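Local coordinates for protein beta 1-3 glucanase (Clostridium beijerinckii NCIMB 8052, PDB 5H4E) that probably hydrolyses beta-1,3-glucan chains, as a glycoside hydrolase family 64 beta-1,3-glucanase, at residues L11-N16 and A95-S100; I26-V31 and V43-N48; N76-A81 and L105-N110. One frame throughout, in Å; residues are numbered along the deposited sequence.

Contact 1. Residues L11-N16 and A95-S100; sequences LQVKNN and ARMYIS
Met97 reaches from strand 95-101 toward Leu11 and Val13 of strand 9-16, joining the facing surfaces of two beta sheets. The two strands belong to different sheets, their axes approach to 10.7 Å, and they run in nearly the same direction, 22° apart: the geometry of sheets stacked face to face in an aligned beta sandwich. CB and CG of Met97 lie against Ile30 CG1 of the same sheet, still short of strand 9-16. The CG stands anti to the backbone N (chi1 -178°), and the chain beyond stays extended, which carries the thioether straight across the gap. SD then comes alongside the Leu11 branch, 4.1 Å from Leu11 CD1, the two side chains sliding past each other in opposite directions; leucine's forked end offers this methyl to the passing sulfur. At the tip, Met97 CE lies 3.7 Å from Val13 CG2, and here the side chains meet at a slant. The same Val13 methyl faces Ile99 as well, with CG2 4.2 Å from Ile99 CD1, so it fits beside two residues of the opposing strand. Long, unbranched methionine suits a position that must bridge the sheets, whereas the compact branches of valine and isoleucine fill space close to their own backbones. Ile371 from strand 366-374 also touches Met97 and Ile99, and Met141 touches Leu11 and Met97, continuing the apolar layer around them. On strand 9-16, Gln12 points away from this layer, and its NE2 makes an almost straight bond of 3.0 Å to Val13 O. Backbone polarity is met largely within each sheet, for example by the pairing of Leu11 with Ala87. What holds the sheets together here is therefore dispersion and the exclusion of water, supplied by weakly polar sulfur and hydrocarbon.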
ATOM      1  N   LEU A  11      -9.103 -14.205   9.624  1.00 15.59           N
ATOM      2  CA  LEU A  11      -8.363 -14.070   8.382  1.00 17.45           C
ATOM      3  C   LEU A  11      -7.748 -15.426   8.011  1.00 17.78           C
ATOM      4  O   LEU A  11      -6.839 -15.904   8.679  1.00 19.60           O
ATOM      5  CB  LEU A  11      -7.288 -12.997   8.532  1.00 16.97           C
ATOM      6  CG  LEU A  11      -7.787 -11.664   9.096  1.00 17.09           C
ATOM      7  CD1 LEU A  11      -6.623 -10.737   9.327  1.00 18.12           C
ATOM      8  CD2 LEU A  11      -8.818 -11.007   8.166  1.00 17.33           C
ATOM      9  N   GLN A  12      -8.266 -16.054   6.961  1.00 16.86           N
ATOM     10  CA  GLN A  12      -7.837 -17.396   6.586  1.00 18.63           C
ATOM     11  C   GLN A  12      -6.803 -17.338   5.470  1.00 19.88           C
ATOM     12  O   GLN A  12      -7.086 -16.794   4.409  1.00 19.45           O
ATOM     13  CB  GLN A  12      -9.042 -18.232   6.138  1.00 23.71           C
ATOM     14  CG  GLN A  12      -8.685 -19.603   5.568  1.00 20.76           C
ATOM     15  CD  GLN A  12      -8.261 -20.571   6.661  1.00 22.62           C
ATOM     16  OE1 GLN A  12      -9.027 -20.857   7.586  1.00 24.53           O
ATOM     17  NE2 GLN A  12      -7.029 -21.050   6.581  1.00 18.37           N
ATOM     18  N   VAL A  13      -5.607 -17.886   5.700  1.00 18.96           N
ATOM     19  CA  VAL A  13      -4.631 -17.975   4.611  1.00 19.23           C
ATOM     20  C   VAL A  13      -4.973 -19.182   3.745  1.00 21.63           C
ATOM     21  O   VAL A  13      -5.214 -20.279   4.261  1.00 20.50           O
ATOM     22  CB  VAL A  13      -3.165 -18.093   5.120  1.00 17.87           C
ATOM     23  CG1 VAL A  13      -2.189 -18.142   3.936  1.00 18.70           C
ATOM     24  CG2 VAL A  13      -2.809 -16.917   6.033  1.00 16.94           C
ATOM     25  N   LYS A  14      -5.029 -18.972   2.431  1.00 17.20           N
ATOM     26  CA  LYS A  14      -5.226 -20.068   1.487  1.00 17.59           C
ATOM     27  C   LYS A  14      -4.025 -20.211   0.551  1.00 19.50           C
ATOM     28  O   LYS A  14      -3.646 -19.270  -0.149  1.00 19.08           O
ATOM     29  CB  LYS A  14      -6.510 -19.861   0.678  1.00 22.24           C
ATOM     30  CG  LYS A  14      -6.817 -20.980  -0.291  1.00 27.97           C
ATOM     31  CD  LYS A  14      -7.369 -22.207   0.410  1.00 35.09           C
ATOM     32  CE  LYS A  14      -7.642 -23.314  -0.601  1.00 38.08           C
ATOM     33  NZ  LYS A  14      -8.260 -22.751  -1.845  1.00 37.09           N
ATOM     34  N   ASN A  15      -3.448 -21.408   0.530  1.00 21.94           N
ATOM     35  CA  ASN A  15      -2.264 -21.702  -0.281  1.00 18.27           C
ATOM     36  C   ASN A  15      -2.628 -22.009  -1.729  1.00 23.73           C
ATOM     37  O   ASN A  15      -3.137 -23.098  -2.034  1.00 22.04           O
ATOM     38  CB  ASN A  15      -1.514 -22.881   0.359  1.00 21.01           C
ATOM     39  CG  ASN A  15      -0.190 -23.211  -0.324  1.00 22.48           C
ATOM     40  OD1 ASN A  15       0.121 -22.716  -1.401  1.00 23.41           O
ATOM     41  ND2 ASN A  15       0.589 -24.068   0.315  1.00 22.59           N
ATOM     42  N   ASN A  16      -2.380 -21.052  -2.624  1.00 19.75           N
ATOM     43  CA  ASN A  16      -2.665 -21.251  -4.048  1.00 21.26           C
ATOM     44  C   ASN A  16      -1.390 -21.253  -4.888  1.00 24.45           C
ATOM     45  O   ASN A  16      -1.402 -20.845  -6.053  1.00 23.54           O
ATOM     46  CB  ASN A  16      -3.625 -20.175  -4.563  1.00 22.64           C
ATOM     47  CG  ASN A  16      -4.998 -20.266  -3.923  1.00 28.29           C
ATOM     48  OD1 ASN A  16      -5.511 -21.361  -3.683  1.00 31.05           O
ATOM     49  ND2 ASN A  16      -5.594 -19.118  -3.630  1.00 25.27           N
ATOM     50  N   ALA A  95      -2.913  -1.951  10.832  1.00 20.87           N
ATOM     51  CA  ALA A  95      -2.380  -3.313  10.915  1.00 16.92           C
ATOM     52  C   ALA A  95      -1.854  -3.812   9.577  1.00 17.85           C
ATOM     53  O   ALA A  95      -2.352  -3.412   8.512  1.00 19.79           O
ATOM     54  CB  ALA A  95      -3.457  -4.270  11.453  1.00 19.05           C
ATOM     55  N   ARG A  96      -0.828  -4.659   9.639  1.00 19.55           N
ATOM     56  CA  ARG A  96      -0.315  -5.363   8.471  1.00 17.45           C
ATOM     57  C   ARG A  96      -0.203  -6.857   8.765  1.00 18.62           C
ATOM     58  O   ARG A  96       0.355  -7.255   9.793  1.00 19.25           O
ATOM     59  CB  ARG A  96       1.052  -4.829   8.065  1.00 16.64           C
ATOM     60  CG  ARG A  96       1.046  -3.392   7.615  1.00 20.98           C
ATOM     61  CD  ARG A  96       2.451  -2.978   7.279  1.00 24.32           C
ATOM     62  NE  ARG A  96       2.477  -1.691   6.621  1.00 24.82           N
ATOM     63  CZ  ARG A  96       3.547  -1.183   6.020  1.00 32.31           C
ATOM     64  NH1 ARG A  96       4.682  -1.868   5.987  1.00 27.66           N
ATOM     65  NH2 ARG A  96       3.471   0.006   5.437  1.00 35.84           N
ATOM     66  N   MET A  97      -0.731  -7.681   7.865  1.00 16.28           N
ATOM     67  CA  MET A  97      -0.497  -9.116   7.943  1.00 16.32           C
ATOM     68  C   MET A  97       0.578  -9.489   6.940  1.00 15.77           C
ATOM     69  O   MET A  97       0.296  -9.588   5.752  1.00 16.33           O
ATOM     70  CB  MET A  97      -1.777  -9.913   7.659  1.00 17.16           C
ATOM     71  CG  MET A  97      -1.587 -11.426   7.771  1.00 15.90           C
ATOM     72  SD  MET A  97      -3.201 -12.245   7.696  1.00 19.44           S
ATOM     73  CE  MET A  97      -2.796 -13.921   8.168  1.00 17.11           C
ATOM     74  N   TYR A  98       1.808  -9.678   7.412  1.00 17.50           N
ATOM     75  CA  TYR A  98       2.901 -10.097   6.536  1.00 14.66           C
ATOM     76  C   TYR A  98       2.803 -11.594   6.290  1.00 16.00           C
ATOM     77  O   TYR A  98       2.641 -12.361   7.229  1.00 15.03           O
ATOM     78  CB  TYR A  98       4.279  -9.786   7.157  1.00 17.51           C
ATOM     79  CG  TYR A  98       4.631  -8.321   7.257  1.00 18.67           C
ATOM     80  CD1 TYR A  98       5.244  -7.663   6.199  1.00 23.68           C
ATOM     81  CD2 TYR A  98       4.393  -7.609   8.427  1.00 20.57           C
ATOM     82  CE1 TYR A  98       5.584  -6.332   6.288  1.00 20.38           C
ATOM     83  CE2 TYR A  98       4.725  -6.272   8.526  1.00 24.70           C
ATOM     84  CZ  TYR A  98       5.329  -5.641   7.450  1.00 23.46           C
ATOM     85  OH  TYR A  98       5.670  -4.311   7.534  1.00 28.55           O
ATOM     86  N   ILE A  99       2.909 -12.000   5.031  1.00 16.55           N
ATOM     87  CA  ILE A  99       2.880 -13.406   4.676  1.00 15.72           C
ATOM     88  C   ILE A  99       4.096 -13.686   3.802  1.00 19.24           C
ATOM     89  O   ILE A  99       4.203 -13.140   2.703  1.00 18.95           O
ATOM     90  CB  ILE A  99       1.578 -13.789   3.947  1.00 16.29           C
ATOM     91  CG1 ILE A  99       0.374 -13.493   4.854  1.00 18.76           C
ATOM     92  CG2 ILE A  99       1.594 -15.290   3.555  1.00 16.01           C
ATOM     93  CD1 ILE A  99      -0.962 -13.616   4.164  1.00 15.90           C
ATOM     94  N   SER A 100       5.019 -14.510   4.298  1.00 15.42           N
ATOM     95  CA  SER A 100       6.255 -14.779   3.564  1.00 16.09           C
ATOM     96  C   SER A 100       6.369 -16.253   3.203  1.00 19.15           C
ATOM     97  O   SER A 100       5.739 -17.109   3.823  1.00 20.94           O
ATOM     98  CB  SER A 100       7.484 -14.334   4.362  1.00 17.34           C
ATOM     99  OG  SER A 100       7.559 -15.004   5.610  1.00 19.93           O
TER

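Contact 2. Residues I26-V31 and V43-N48; sequences IYWAIV and VDLNGN
Water 1 sits between Ile30 and Val43, accepting from Ile30 N at 2.8 Å and apparently donating to Val43 O at 2.7 Å. Beside it, Val43 N bonds directly to Ile30 O at 3.0 Å. Strand 40-43 thus ends against strand 26-33 with one direct bond and one water bridge, the antiparallel pair opening into the turn. The beta-branched pair packs next to these bonds, Ile30 CG2 lying 3.6 Å from Val43 CG2. Trp28 extends the apolar patch: CG, between the backbone N and carbonyl carbon (chi1 66°), swings the indole toward the turn, where CZ2 meets Leu45 CD2 obliquely at 3.7 Å. Tryptophan gives leucine's forked tip a broad apolar surface, its NE1 being bonded to Gln84 O. In the type I turn from Asp44 to Gly47, Asp44 OD1 takes Asn46 N and Asn48 N from opposite faces of the carboxylate, the former closing an Asx turn, while Asn48 ND2 reaches the syn lone pair of Asp44 OD2. Gly47 has a phi of 90°, where a side chain would press on the preceding carbonyl. Val43 thus makes the polar join, directly and through water, while the turn, its carboxylate used internally, meets the strand through Leu45 on Trp28.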
ATOM      1  N   ILE A  26       4.939 -21.480   4.565  1.00 21.90           N
ATOM      2  CA  ILE A  26       4.282 -20.178   4.532  1.00 22.43           C
ATOM      3  C   ILE A  26       4.196 -19.636   5.952  1.00 19.69           C
ATOM      4  O   ILE A  26       3.745 -20.336   6.852  1.00 21.48           O
ATOM      5  CB  ILE A  26       2.884 -20.285   3.909  1.00 20.48           C
ATOM      6  CG1 ILE A  26       2.995 -20.767   2.459  1.00 21.86           C
ATOM      7  CG2 ILE A  26       2.153 -18.936   3.973  1.00 22.19           C
ATOM      8  CD1 ILE A  26       1.638 -21.075   1.816  1.00 26.23           C
ATOM      9  N   TYR A  27       4.640 -18.400   6.152  1.00 18.52           N
ATOM     10  CA  TYR A  27       4.662 -17.803   7.483  1.00 20.59           C
ATOM     11  C   TYR A  27       3.813 -16.547   7.549  1.00 20.03           C
ATOM     12  O   TYR A  27       3.911 -15.706   6.670  1.00 18.25           O
ATOM     13  CB  TYR A  27       6.085 -17.449   7.885  1.00 21.11           C
ATOM     14  CG  TYR A  27       7.034 -18.623   7.918  1.00 21.46           C
ATOM     15  CD1 TYR A  27       7.444 -19.166   9.135  1.00 23.16           C
ATOM     16  CD2 TYR A  27       7.537 -19.181   6.742  1.00 23.32           C
ATOM     17  CE1 TYR A  27       8.317 -20.238   9.186  1.00 26.16           C
ATOM     18  CE2 TYR A  27       8.425 -20.269   6.786  1.00 25.58           C
ATOM     19  CZ  TYR A  27       8.808 -20.782   8.016  1.00 29.02           C
ATOM     20  OH  TYR A  27       9.683 -21.848   8.098  1.00 26.79           O
ATOM     21  N   TRP A  28       3.002 -16.398   8.595  1.00 15.37           N
ATOM     22  CA  TRP A  28       2.277 -15.144   8.768  1.00 19.91           C
ATOM     23  C   TRP A  28       2.495 -14.509  10.140  1.00 19.21           C
ATOM     24  O   TRP A  28       2.747 -15.204  11.135  1.00 19.15           O
ATOM     25  CB  TRP A  28       0.783 -15.352   8.530  1.00 15.58           C
ATOM     26  CG  TRP A  28       0.131 -16.233   9.542  1.00 19.90           C
ATOM     27  CD1 TRP A  28      -0.042 -17.589   9.461  1.00 20.75           C
ATOM     28  CD2 TRP A  28      -0.449 -15.830  10.779  1.00 19.38           C
ATOM     29  NE1 TRP A  28      -0.697 -18.047  10.572  1.00 21.07           N
ATOM     30  CE2 TRP A  28      -0.951 -16.988  11.401  1.00 20.92           C
ATOM     31  CE3 TRP A  28      -0.594 -14.600  11.427  1.00 21.10           C
ATOM     32  CZ2 TRP A  28      -1.579 -16.955  12.636  1.00 19.31           C
ATOM     33  CZ3 TRP A  28      -1.222 -14.573  12.655  1.00 20.60           C
ATOM     34  CH2 TRP A  28      -1.709 -15.742  13.243  1.00 20.92           C
ATOM     35  N   ALA A  29       2.404 -13.184  10.169  1.00 17.96           N
ATOM     36  CA  ALA A  29       2.417 -12.395  11.394  1.00 18.74           C
ATOM     37  C   ALA A  29       1.522 -11.183  11.183  1.00 19.93           C
ATOM     38  O   ALA A  29       1.487 -10.628  10.085  1.00 18.16           O
ATOM     39  CB  ALA A  29       3.844 -11.958  11.753  1.00 18.01           C
ATOM     40  N   ILE A  30       0.780 -10.778  12.209  1.00 17.15           N
ATOM     41  CA  ILE A  30       0.010  -9.530  12.127  1.00 18.99           C
ATOM     42  C   ILE A  30       0.545  -8.527  13.137  1.00 20.22           C
ATOM     43  O   ILE A  30       0.603  -8.817  14.332  1.00 20.80           O
ATOM     44  CB  ILE A  30      -1.487  -9.744  12.398  1.00 18.78           C
ATOM     45  CG1 ILE A  30      -2.073 -10.733  11.384  1.00 20.45           C
ATOM     46  CG2 ILE A  30      -2.237  -8.419  12.332  1.00 19.36           C
ATOM     47  CD1 ILE A  30      -3.517 -11.124  11.700  1.00 15.82           C
ATOM     48  N   VAL A  31       0.916  -7.350  12.653  1.00 18.83           N
ATOM     49  CA  VAL A  31       1.396  -6.283  13.509  1.00 19.42           C
ATOM     50  C   VAL A  31       0.537  -5.051  13.296  1.00 22.92           C
ATOM     51  O   VAL A  31       0.047  -4.807  12.194  1.00 23.65           O
ATOM     52  CB  VAL A  31       2.879  -5.975  13.234  1.00 20.00           C
ATOM     53  CG1 VAL A  31       3.725  -7.182  13.586  1.00 19.54           C
ATOM     54  CG2 VAL A  31       3.086  -5.601  11.771  1.00 21.75           C
ATOM     55  N   VAL A  43      -0.374  -9.849  16.986  1.00 20.03           N
ATOM     56  CA  VAL A  43      -1.539 -10.650  17.330  1.00 20.55           C
ATOM     57  C   VAL A  43      -1.117 -12.086  17.589  1.00 20.78           C
ATOM     58  O   VAL A  43      -0.441 -12.699  16.755  1.00 23.65           O
ATOM     59  CB  VAL A  43      -2.590 -10.618  16.200  1.00 22.15           C
ATOM     60  CG1 VAL A  43      -3.867 -11.306  16.640  1.00 18.55           C
ATOM     61  CG2 VAL A  43      -2.851  -9.200  15.781  1.00 16.97           C
ATOM     62  N   ASP A  44      -1.512 -12.648  18.728  1.00 18.80           N
ATOM     63  CA  ASP A  44      -1.129 -14.025  18.991  1.00 21.59           C
ATOM     64  C   ASP A  44      -2.129 -14.950  18.300  1.00 21.59           C
ATOM     65  O   ASP A  44      -2.980 -14.488  17.518  1.00 21.90           O
ATOM     66  CB  ASP A  44      -0.997 -14.306  20.512  1.00 21.87           C
ATOM     67  CG  ASP A  44      -2.339 -14.287  21.281  1.00 24.28           C
ATOM     68  OD1 ASP A  44      -3.421 -14.285  20.669  1.00 22.77           O
ATOM     69  OD2 ASP A  44      -2.293 -14.294  22.537  1.00 23.08           O
ATOM     70  N   LEU A  45      -2.030 -16.246  18.568  1.00 19.74           N
ATOM     71  CA  LEU A  45      -2.843 -17.214  17.836  1.00 21.73           C
ATOM     72  C   LEU A  45      -4.320 -17.193  18.248  1.00 22.55           C
ATOM     73  O   LEU A  45      -5.170 -17.787  17.577  1.00 21.22           O
ATOM     74  CB  LEU A  45      -2.279 -18.621  18.011  1.00 22.56           C
ATOM     75  CG  LEU A  45      -0.879 -18.870  17.446  1.00 25.11           C
ATOM     76  CD1 LEU A  45      -0.452 -20.310  17.697  1.00 33.66           C
ATOM     77  CD2 LEU A  45      -0.834 -18.526  15.950  1.00 26.41           C
ATOM     78  N   ASN A  46      -4.637 -16.503  19.334  1.00 24.58           N
ATOM     79  CA  ASN A  46      -6.027 -16.450  19.781  1.00 22.27           C
ATOM     80  C   ASN A  46      -6.650 -15.065  19.626  1.00 22.32           C
ATOM     81  O   ASN A  46      -7.742 -14.806  20.140  1.00 22.00           O
ATOM     82  CB  ASN A  46      -6.138 -16.917  21.238  1.00 23.76           C
ATOM     83  CG  ASN A  46      -5.628 -18.330  21.434  1.00 28.13           C
ATOM     84  OD1 ASN A  46      -6.166 -19.281  20.862  1.00 26.88           O
ATOM     85  ND2 ASN A  46      -4.583 -18.473  22.236  1.00 25.33           N
ATOM     86  N   GLY A  47      -5.966 -14.166  18.928  1.00 21.82           N
ATOM     87  CA  GLY A  47      -6.528 -12.852  18.670  1.00 19.76           C
ATOM     88  C   GLY A  47      -6.237 -11.769  19.691  1.00 19.96           C
ATOM     89  O   GLY A  47      -6.780 -10.672  19.608  1.00 20.88           O
ATOM     90  N   ASN A  48      -5.387 -12.061  20.667  1.00 19.45           N
ATOM     91  CA  ASN A  48      -4.987 -11.048  21.642  1.00 20.43           C
ATOM     92  C   ASN A  48      -3.969 -10.058  21.086  1.00 18.38           C
ATOM     93  O   ASN A  48      -3.053 -10.448  20.353  1.00 20.55           O
ATOM     94  CB  ASN A  48      -4.402 -11.722  22.893  1.00 19.29           C
ATOM     95  CG  ASN A  48      -5.379 -12.651  23.549  1.00 24.98           C
ATOM     96  OD1 ASN A  48      -6.386 -12.204  24.105  1.00 26.94           O
ATOM     97  ND2 ASN A  48      -5.102 -13.951  23.492  1.00 22.69           N
TER
HETATM   98  O   HOH W   1       1.118 -12.137  14.643  1.00 24.77           O

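Contact 3. Residues N76-A81 and L105-N110; sequences NYFCKA and LYIKVN
Phe78 lays its ring against the backbone and CB of Leu105, where the chain approaches the beta hairpin formed by strands 108-111 and 117-120. The contact ties that hairpin and the segment leading into it to the edge region of the antiparallel sheet, in which strand 79-80 pairs with strand 26-33. Phe78 CG is anti to the carbonyl carbon and beside the backbone N (chi1 -78°), which directs the ring toward 105-110. Its far end does most of the touching, with CZ 3.5 Å from Leu105 CB. The neighbouring ring carbon, Phe78 CE2, lies 3.7 Å from Ile107 CD1, the two side chains crossing at about a right angle. A flat aromatic suits this place because it can cover a stretch of main chain while its outer carbons pack obliquely against an aliphatic tip. Tyr98 and Pro104 also touch Phe78, and Tyr98 touches Leu105, so the ring touches the sheet as well as the loop. Further along, Tyr77 crosses Val109 at about a right angle, its phenol end meeting the methyl group CG2. The contact is close, 3.3 Å from Tyr77 OH to Val109 CG2. Tyrosine fits because the aromatic shaft is apolar enough for packing while its hydroxyl finds a polar partner in Asp56 OD2; His42 stacks on the same ring. Val109, in turn, is compact and branched at CB, which puts CG2 right against the phenol end at the start of the hairpin. Under the Phe78 ring, the buried Leu105 N has no hydrogen-bond partner in the model: it lies 3.7 Å from the plane of one ring face, displaced toward the rim.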
ATOM      1  N   ASN A  76      10.240 -12.585  16.669  1.00 23.86           N
ATOM      2  CA  ASN A  76       9.707 -13.688  15.899  1.00 25.28           C
ATOM      3  C   ASN A  76       8.226 -13.810  16.184  1.00 29.62           C
ATOM      4  O   ASN A  76       7.793 -14.599  17.031  1.00 30.00           O
ATOM      5  CB  ASN A  76      10.440 -14.986  16.210  1.00 28.24           C
ATOM      6  CG  ASN A  76      10.066 -16.102  15.255  1.00 35.92           C
ATOM      7  OD1 ASN A  76       9.306 -15.895  14.303  1.00 30.17           O
ATOM      8  ND2 ASN A  76      10.595 -17.296  15.502  1.00 34.51           N
ATOM      9  N   TYR A  77       7.452 -12.993  15.480  1.00 25.50           N
ATOM     10  CA  TYR A  77       6.018 -12.963  15.664  1.00 22.20           C
ATOM     11  C   TYR A  77       5.312 -13.865  14.662  1.00 22.80           C
ATOM     12  O   TYR A  77       4.082 -13.873  14.595  1.00 23.50           O
ATOM     13  CB  TYR A  77       5.500 -11.534  15.525  1.00 19.79           C
ATOM     14  CG  TYR A  77       6.045 -10.527  16.523  1.00 23.43           C
ATOM     15  CD1 TYR A  77       6.407 -10.898  17.817  1.00 24.97           C
ATOM     16  CD2 TYR A  77       6.168  -9.193  16.168  1.00 22.04           C
ATOM     17  CE1 TYR A  77       6.892  -9.952  18.726  1.00 23.58           C
ATOM     18  CE2 TYR A  77       6.626  -8.255  17.051  1.00 23.88           C
ATOM     19  CZ  TYR A  77       6.994  -8.630  18.328  1.00 27.62           C
ATOM     20  OH  TYR A  77       7.452  -7.653  19.184  1.00 28.38           O
ATOM     21  N   PHE A  78       6.093 -14.624  13.893  1.00 22.72           N
ATOM     22  CA  PHE A  78       5.562 -15.403  12.776  1.00 21.12           C
ATOM     23  C   PHE A  78       5.098 -16.791  13.165  1.00 25.92           C
ATOM     24  O   PHE A  78       5.576 -17.374  14.144  1.00 23.81           O
ATOM     25  CB  PHE A  78       6.616 -15.495  11.665  1.00 22.10           C
ATOM     26  CG  PHE A  78       6.714 -14.242  10.856  1.00 21.82           C
ATOM     27  CD1 PHE A  78       5.997 -14.110   9.673  1.00 20.03           C
ATOM     28  CD2 PHE A  78       7.452 -13.165  11.312  1.00 18.87           C
ATOM     29  CE1 PHE A  78       6.057 -12.932   8.936  1.00 21.82           C
ATOM     30  CE2 PHE A  78       7.516 -11.994  10.577  1.00 21.46           C
ATOM     31  CZ  PHE A  78       6.812 -11.881   9.391  1.00 20.03           C
ATOM     32  N   CYS A  79       4.157 -17.304  12.377  1.00 22.18           N
ATOM     33  CA  CYS A  79       3.564 -18.624  12.573  1.00 22.18           C
ATOM     34  C   CYS A  79       3.465 -19.357  11.235  1.00 23.55           C
ATOM     35  O   CYS A  79       3.061 -18.761  10.239  1.00 20.21           O
ATOM     36  CB  CYS A  79       2.178 -18.487  13.221  1.00 22.46           C
ATOM     37  SG  CYS A  79       1.257 -20.041  13.452  1.00 25.46           S
ATOM     38  N   LYS A  80       3.845 -20.632  11.195  1.00 22.04           N
ATOM     39  CA  LYS A  80       3.692 -21.427   9.971  1.00 20.60           C
ATOM     40  C   LYS A  80       2.217 -21.703   9.707  1.00 21.53           C
ATOM     41  O   LYS A  80       1.467 -21.971  10.643  1.00 22.61           O
ATOM     42  CB  LYS A  80       4.441 -22.762  10.072  1.00 22.07           C
ATOM     43  CG  LYS A  80       5.963 -22.667  10.030  1.00 25.41           C
ATOM     44  CD  LYS A  80       6.620 -24.046  10.184  1.00 27.96           C
ATOM     45  CE  LYS A  80       8.135 -23.919  10.045  1.00 37.58           C
ATOM     46  NZ  LYS A  80       8.859 -25.213   9.818  1.00 45.99           N
ATOM     47  N   ALA A  81       1.802 -21.666   8.441  1.00 21.27           N
ATOM     48  CA  ALA A  81       0.423 -22.008   8.099  1.00 20.36           C
ATOM     49  C   ALA A  81       0.086 -23.432   8.561  1.00 24.11           C
ATOM     50  O   ALA A  81      -1.067 -23.743   8.881  1.00 26.78           O
ATOM     51  CB  ALA A  81       0.182 -21.864   6.608  1.00 20.09           C
ATOM     52  N   LEU A 105       9.945 -13.328   7.943  1.00 19.29           N
ATOM     53  CA  LEU A 105      10.638 -12.056   7.802  1.00 18.52           C
ATOM     54  C   LEU A 105      11.415 -11.754   9.072  1.00 24.80           C
ATOM     55  O   LEU A 105      11.107 -12.291  10.144  1.00 22.11           O
ATOM     56  CB  LEU A 105       9.642 -10.936   7.496  1.00 22.79           C
ATOM     57  CG  LEU A 105       8.889 -11.119   6.175  1.00 17.80           C
ATOM     58  CD1 LEU A 105       7.932  -9.975   5.937  1.00 17.10           C
ATOM     59  CD2 LEU A 105       9.918 -11.189   5.061  1.00 19.34           C
ATOM     60  N   TYR A 106      12.443 -10.922   8.942  1.00 19.91           N
ATOM     61  CA  TYR A 106      13.197 -10.446  10.099  1.00 23.99           C
ATOM     62  C   TYR A 106      12.722  -9.055  10.510  1.00 26.20           C
ATOM     63  O   TYR A 106      13.085  -8.056   9.878  1.00 22.50           O
ATOM     64  CB  TYR A 106      14.690 -10.397   9.795  1.00 22.49           C
ATOM     65  CG  TYR A 106      15.312 -11.704   9.390  1.00 25.63           C
ATOM     66  CD1 TYR A 106      15.778 -12.609  10.342  1.00 24.27           C
ATOM     67  CD2 TYR A 106      15.469 -12.026   8.051  1.00 24.79           C
ATOM     68  CE1 TYR A 106      16.360 -13.804   9.970  1.00 26.30           C
ATOM     69  CE2 TYR A 106      16.051 -13.220   7.665  1.00 24.08           C
ATOM     70  CZ  TYR A 106      16.503 -14.103   8.629  1.00 31.04           C
ATOM     71  OH  TYR A 106      17.083 -15.285   8.236  1.00 30.49           O
ATOM     72  N   ILE A 107      11.908  -8.994  11.561  1.00 22.42           N
ATOM     73  CA  ILE A 107      11.362  -7.730  12.033  1.00 24.76           C
ATOM     74  C   ILE A 107      12.062  -7.267  13.316  1.00 22.59           C
ATOM     75  O   ILE A 107      11.990  -7.943  14.345  1.00 24.34           O
ATOM     76  CB  ILE A 107       9.840  -7.849  12.282  1.00 23.33           C
ATOM     77  CG1 ILE A 107       9.110  -8.109  10.951  1.00 23.57           C
ATOM     78  CG2 ILE A 107       9.320  -6.618  12.988  1.00 25.49           C
ATOM     79  CD1 ILE A 107       7.614  -8.336  11.097  1.00 24.80           C
ATOM     80  N   LYS A 108      12.733  -6.120  13.244  1.00 25.78           N
ATOM     81  CA  LYS A 108      13.433  -5.532  14.393  1.00 28.76           C
ATOM     82  C   LYS A 108      12.525  -4.621  15.226  1.00 28.48           C
ATOM     83  O   LYS A 108      12.051  -3.596  14.732  1.00 31.11           O
ATOM     84  CB  LYS A 108      14.651  -4.735  13.910  1.00 32.33           C
ATOM     85  CG  LYS A 108      15.583  -4.211  15.009  1.00 29.27           C
ATOM     86  CD  LYS A 108      16.421  -5.336  15.591  1.00 33.72           C
ATOM     87  CE  LYS A 108      17.646  -4.807  16.333  1.00 35.00           C
ATOM     88  NZ  LYS A 108      18.587  -5.932  16.651  1.00 36.56           N
ATOM     89  N   VAL A 109      12.293  -4.974  16.490  1.00 28.11           N
ATOM     90  CA  VAL A 109      11.531  -4.092  17.377  1.00 30.18           C
ATOM     91  C   VAL A 109      12.460  -2.993  17.891  1.00 31.42           C
ATOM     92  O   VAL A 109      13.634  -3.245  18.161  1.00 33.64           O
ATOM     93  CB  VAL A 109      10.901  -4.851  18.579  1.00 32.64           C
ATOM     94  CG1 VAL A 109      10.050  -3.894  19.429  1.00 32.87           C
ATOM     95  CG2 VAL A 109      10.061  -6.024  18.098  1.00 29.93           C
ATOM     96  N   ASN A 110      11.939  -1.779  18.025  1.00 34.18           N
ATOM     97  CA  ASN A 110      12.773  -0.632  18.370  1.00 38.84           C
ATOM     98  C   ASN A 110      12.068   0.409  19.238  1.00 44.74           C
ATOM     99  O   ASN A 110      11.123   0.087  19.964  1.00 44.94           O
ATOM    100  CB  ASN A 110      13.280   0.034  17.089  1.00 31.52           C
ATOM    101  CG  ASN A 110      12.155   0.452  16.153  1.00 35.80           C
ATOM    102  OD1 ASN A 110      11.070   0.841  16.591  1.00 37.45           O
ATOM    103  ND2 ASN A 110      12.411   0.371  14.854  1.00 30.71           N
TER

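Overall arrangement
The three contacts lie on the same side of the chain's centre. The centres of contacts 1 and 2 are about 10 Å apart, those of contacts 2 and 3 about 9 Å, and those of contacts 1 and 3 about 13 Å. Strand 26-33 connects them in the eight-stranded antiparallel sheet, pairing with 40-43, 79-80 and 95-101. Contact 1 stacks this sheet on the five-stranded mixed sheet, contact 2 packs the 43-48 turn on it, and contact 3 joins it to the hairpin 108-111/117-120. Along the chain, contact 2 is nested within the loop closed by contact 1, and contact 3 follows contact 2 but interleaves with contact 1. Successive segments thus build one compact all-beta region.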